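Local coordinates for Myo-inositol 2-dehydrogenase (Thermotoga maritima, PDB 3EZY), which catalyses the NAD(+)-dependent oxidation of myo-inositol to scyllo-inosose, and so probably serves a myo-inositol degradation pathway, at residues S98-L101 with A102-D105; E279-R282 with D283-L286. All blocks are in the same frame, centred on the assembly; numbering follows the deposited sequence. Where two conformers were deposited one is given.

Two local contacts illustrate how side chains serve a helix at its beginning and at an irregularity within it. Contact 1 comes first along the chain, in the NAD-binding Rossmann domain, where the loop after strand 90-94 of the parallel sheet turns into helix 101-114. Contact 2 follows much later, on helix 277-298. Their centres stand 27 Å apart on opposite sides of the chain's centre, and their nearest atoms remain about 15 Å from each other. Contact 1 thus starts a helix within the Rossmann domain and lies against helix 306-325, whereas contact 2 sits on a later helix that returns to pack on helix 12-20 of that domain, joining the chain's later part to the nucleotide-binding part.

Contact 1: residues S98-L101 with A102-D105; sequences SLNL and ADVD
The amide oxygen of N100 caps the N-H groups of A102 and D103 in the first turn of the helix that follows. D103 N donates a hydrogen bond to N100 OD1 over 2.9 Å, almost straight (167°), arriving in the carbonyl plane on a lone pair; A102 N adds a weak, strongly bent bond to the same oxygen. The amide can stand there because N100 CG lies anti to the backbone N (chi1 -178°), which carries OD1 forward over the start of the helix. Regular helical bonds take over at once, V104 N to N100 O at 3.1 Å and D105 N to L101 O.

One step back, S98 OG accepts from N100 N at 3.1 Å, closing an ST turn that ends on the capping residue. A water joins this hydroxyl to the carboxylate of D103, donating to D103 OD2 at 2.5 Å, so the loop is tied to the first turn a second time. The D103 carboxylate is turned 41° from the N100 amide plane, with OD2 lying 3.7 Å from N100 CB.

Packing completes the corner. S98 CB rests 3.9 Å from V104 CG2, while the L101 side chain crosses that of D105 at an angle, with L101 CG 4.0 Å from D105 OD2. The other carboxylate oxygen of D105 forms a salt bridge with K310, on helix 306-325, which also covers L101 and V104. Asparagine as N-cap, here reached through an ST turn, is a classic helix start, and it opens helix 101-114 in the beta-alpha-beta succession of the Rossmann domain, between strands 90-94 and 118-121.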
loop_
_atom_site.group_PDB
_atom_site.type_symbol
_atom_site.label_atom_id
_atom_site.label_comp_id
_atom_site.label_asym_id
_atom_site.label_seq_id
_atom_site.Cartn_x
_atom_site.Cartn_y
_atom_site.Cartn_z
ATOM N N SER A 98 -5.367 37.970 -12.135
ATOM C CA SER A 98 -6.102 38.437 -13.299
ATOM C C SER A 98 -5.650 37.581 -14.474
ATOM O O SER A 98 -4.602 36.921 -14.407
ATOM C CB SER A 98 -5.801 39.925 -13.593
ATOM O OG SER A 98 -6.542 40.321 -14.742
ATOM N N LEU A 99 -6.433 37.558 -15.545
ATOM C CA LEU A 99 -5.991 36.900 -16.755
ATOM C C LEU A 99 -5.262 37.874 -17.654
ATOM O O LEU A 99 -4.815 37.489 -18.707
ATOM C CB LEU A 99 -7.160 36.282 -17.536
ATOM C CG LEU A 99 -8.018 35.370 -16.650
ATOM C CD1 LEU A 99 -9.337 34.912 -17.318
ATOM C CD2 LEU A 99 -7.226 34.237 -16.078
ATOM N N ASN A 100 -5.141 39.129 -17.223
ATOM C CA ASN A 100 -4.536 40.172 -18.048
ATOM C C ASN A 100 -3.202 40.611 -17.469
ATOM O O ASN A 100 -3.123 41.198 -16.393
ATOM C CB ASN A 100 -5.490 41.357 -18.140
ATOM C CG ASN A 100 -4.957 42.451 -19.022
ATOM O OD1 ASN A 100 -4.073 43.206 -18.625
ATOM N ND2 ASN A 100 -5.479 42.529 -20.247
ATOM N N LEU A 101 -2.129 40.329 -18.179
ATOM C CA LEU A 101 -0.806 40.606 -17.647
ATOM C C LEU A 101 -0.585 42.046 -17.225
ATOM O O LEU A 101 0.133 42.298 -16.277
ATOM C CB LEU A 101 0.251 40.241 -18.671
ATOM C CG LEU A 101 1.636 40.522 -18.105
ATOM C CD1 LEU A 101 1.845 39.562 -16.939
ATOM C CD2 LEU A 101 2.732 40.346 -19.189
ATOM N N ALA A 102 -1.170 42.997 -17.952
ATOM C CA ALA A 102 -0.949 44.412 -17.644
ATOM C C ALA A 102 -1.638 44.704 -16.325
ATOM O O ALA A 102 -1.074 45.319 -15.459
ATOM C CB ALA A 102 -1.491 45.308 -18.776
ATOM N N ASP A 103 -2.851 44.207 -16.150
ATOM C CA ASP A 103 -3.504 44.316 -14.835
ATOM C C ASP A 103 -2.682 43.755 -13.677
ATOM O O ASP A 103 -2.628 44.335 -12.589
ATOM C CB ASP A 103 -4.887 43.671 -14.865
ATOM C CG ASP A 103 -5.898 44.523 -15.616
ATOM O OD1 ASP A 103 -5.652 45.739 -15.759
ATOM O OD2 ASP A 103 -6.936 43.992 -16.060
ATOM N N VAL A 104 -2.041 42.613 -13.883
ATOM C CA VAL A 104 -1.225 42.066 -12.808
ATOM C C VAL A 104 -0.061 42.998 -12.503
ATOM O O VAL A 104 0.309 43.168 -11.347
ATOM C CB VAL A 104 -0.690 40.634 -13.171
ATOM C CG1 VAL A 104 0.280 40.152 -12.118
ATOM C CG2 VAL A 104 -1.873 39.680 -13.311
ATOM N N ASP A 105 0.543 43.593 -13.537
ATOM C CA ASP A 105 1.676 44.528 -13.295
ATOM C C ASP A 105 1.184 45.743 -12.505
ATOM O O ASP A 105 1.829 46.211 -11.579
ATOM C CB ASP A 105 2.376 44.942 -14.620
ATOM C CG ASP A 105 3.326 43.841 -15.166
ATOM O OD1 ASP A 105 3.934 43.092 -14.347
ATOM O OD2 ASP A 105 3.454 43.708 -16.418
HETATM O O HOH W 1 -8.392 42.074 -15.242
#

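Contact 2: residues E279-R282 with D283-L286; sequences ERYR and DSYL
At a kink in helix 277-298, Y281 meets S284 and Y285, one turn further on. Y281 O accepts two hydrogen bonds: Y285 N approaches in the regular helical bond, 3.0 Å long and nearly straight, while S284 OG donates at 2.9 Å, tilted 23° from the carbonyl plane. The serine hydroxyl reaches back because chi1 (71°) sets it between its own backbone N and carbonyl carbon. It also lies at the edge of the Y281 ring and is hydrogen-bonded to N123. Replacing S284 by alanine removes the hydroxyl, which would probably cost N123 this partner and Y281 O the second of its two donors described here.

Two waters bridge the break in the backbone bonding, where D283 N and S284 N lack their bonds to the preceding turn: one accepts from D283 N at 2.8 Å and donates to E279 O, the other accepts from S284 N and donates to R280 O. The regular bonding, resumed at Y285 N, continues with L286 N to R282 O at 3.0 Å.

On the buried side, Y281 CB touches Y285 CE2 at 3.6 Å. R280 CG lies over one face of the Y281 ring, 3.7 Å above its plane, and the phenol hydroxyl bonds to Q239. Y285 and R282 lean on helix 12-20, where R282 NH1 is bonded to N20.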
loop_
_atom_site.group_PDB
_atom_site.type_symbol
_atom_site.label_atom_id
_atom_site.label_comp_id
_atom_site.label_asym_id
_atom_site.label_seq_id
_atom_site.Cartn_x
_atom_site.Cartn_y
_atom_site.Cartn_z
ATOM N N GLU A 279 -14.336 18.754 1.390
ATOM C CA GLU A 279 -13.554 17.739 2.097
ATOM C C GLU A 279 -12.137 17.721 1.545
ATOM O O GLU A 279 -11.192 17.489 2.270
ATOM C CB GLU A 279 -14.184 16.344 1.975
ATOM C CG GLU A 279 -14.136 15.781 0.569
ATOM C CD GLU A 279 -14.767 14.369 0.460
ATOM O OE1 GLU A 279 -15.080 13.766 1.501
ATOM O OE2 GLU A 279 -14.987 13.868 -0.655
ATOM N N ARG A 280 -11.990 17.989 0.257
ATOM C CA ARG A 280 -10.646 18.048 -0.355
ATOM C C ARG A 280 -9.807 19.253 0.123
ATOM O O ARG A 280 -8.611 19.115 0.455
ATOM C CB ARG A 280 -10.729 18.038 -1.899
ATOM C CG ARG A 280 -9.381 18.329 -2.609
ATOM C CD ARG A 280 -8.425 17.144 -2.386
ATOM N NE ARG A 280 -7.086 17.336 -2.943
ATOM C CZ ARG A 280 -6.120 18.077 -2.387
ATOM N NH1 ARG A 280 -6.349 18.763 -1.265
ATOM N NH2 ARG A 280 -4.923 18.175 -2.976
ATOM N N TYR A 281 -10.419 20.435 0.130
ATOM C CA TYR A 281 -9.627 21.667 0.167
ATOM C C TYR A 281 -9.672 22.469 1.452
ATOM O O TYR A 281 -8.902 23.435 1.633
ATOM C CB TYR A 281 -10.056 22.597 -0.983
ATOM C CG TYR A 281 -9.585 22.190 -2.388
ATOM C CD1 TYR A 281 -10.498 22.008 -3.403
ATOM C CD2 TYR A 281 -8.220 22.025 -2.683
ATOM C CE1 TYR A 281 -10.093 21.690 -4.687
ATOM C CE2 TYR A 281 -7.789 21.697 -3.949
ATOM C CZ TYR A 281 -8.739 21.544 -4.956
ATOM O OH TYR A 281 -8.351 21.206 -6.220
ATOM N N ARG A 282 -10.601 22.127 2.329
ATOM C CA ARG A 282 -10.854 22.990 3.481
ATOM C C ARG A 282 -9.627 23.246 4.358
ATOM O O ARG A 282 -9.389 24.396 4.791
ATOM C CB ARG A 282 -11.999 22.405 4.327
ATOM C CG ARG A 282 -12.024 22.872 5.774
ATOM C CD ARG A 282 -12.754 24.173 5.946
ATOM N NE ARG A 282 -14.217 24.036 5.890
ATOM C CZ ARG A 282 -15.073 25.072 5.847
ATOM N NH1 ARG A 282 -14.624 26.328 5.851
ATOM N NH2 ARG A 282 -16.385 24.857 5.793
ATOM N N ASP A 283 -8.845 22.201 4.637
ATOM C CA ASP A 283 -7.671 22.386 5.491
ATOM C C ASP A 283 -6.597 23.247 4.836
ATOM O O ASP A 283 -5.936 24.020 5.524
ATOM C CB ASP A 283 -7.030 21.063 5.918
ATOM C CG ASP A 283 -5.854 21.280 6.858
ATOM O OD1 ASP A 283 -6.037 21.980 7.899
ATOM O OD2 ASP A 283 -4.727 20.781 6.554
ATOM N N SER A 284 -6.414 23.119 3.519
ATOM C CA SER A 284 -5.414 23.962 2.813
ATOM C C SER A 284 -5.854 25.428 2.825
ATOM O O SER A 284 -5.048 26.323 2.995
ATOM C CB SER A 284 -5.184 23.486 1.364
ATOM O OG SER A 284 -6.294 23.756 0.525
ATOM N N TYR A 285 -7.155 25.698 2.682
ATOM C CA TYR A 285 -7.597 27.090 2.817
ATOM C C TYR A 285 -7.422 27.636 4.234
ATOM O O TYR A 285 -7.028 28.804 4.437
ATOM C CB TYR A 285 -9.061 27.235 2.374
ATOM C CG TYR A 285 -9.256 27.158 0.889
ATOM C CD1 TYR A 285 -8.635 28.069 0.037
ATOM C CD2 TYR A 285 -10.108 26.211 0.340
ATOM C CE1 TYR A 285 -8.823 28.014 -1.349
ATOM C CE2 TYR A 285 -10.320 26.143 -1.037
ATOM C CZ TYR A 285 -9.685 27.065 -1.870
ATOM O OH TYR A 285 -9.881 26.964 -3.220
ATOM N N LEU A 286 -7.732 26.813 5.235
ATOM C CA LEU A 286 -7.587 27.270 6.598
ATOM C C LEU A 286 -6.125 27.654 6.832
ATOM O O LEU A 286 -5.832 28.708 7.404
ATOM C CB LEU A 286 -7.951 26.145 7.566
ATOM C CG LEU A 286 -7.642 26.505 9.016
ATOM C CD1 LEU A 286 -8.567 27.658 9.517
ATOM C CD2 LEU A 286 -7.757 25.270 9.930
HETATM O O HOH W 2 -9.347 19.588 3.905
HETATM O O HOH W 3 -6.759 20.549 2.167
#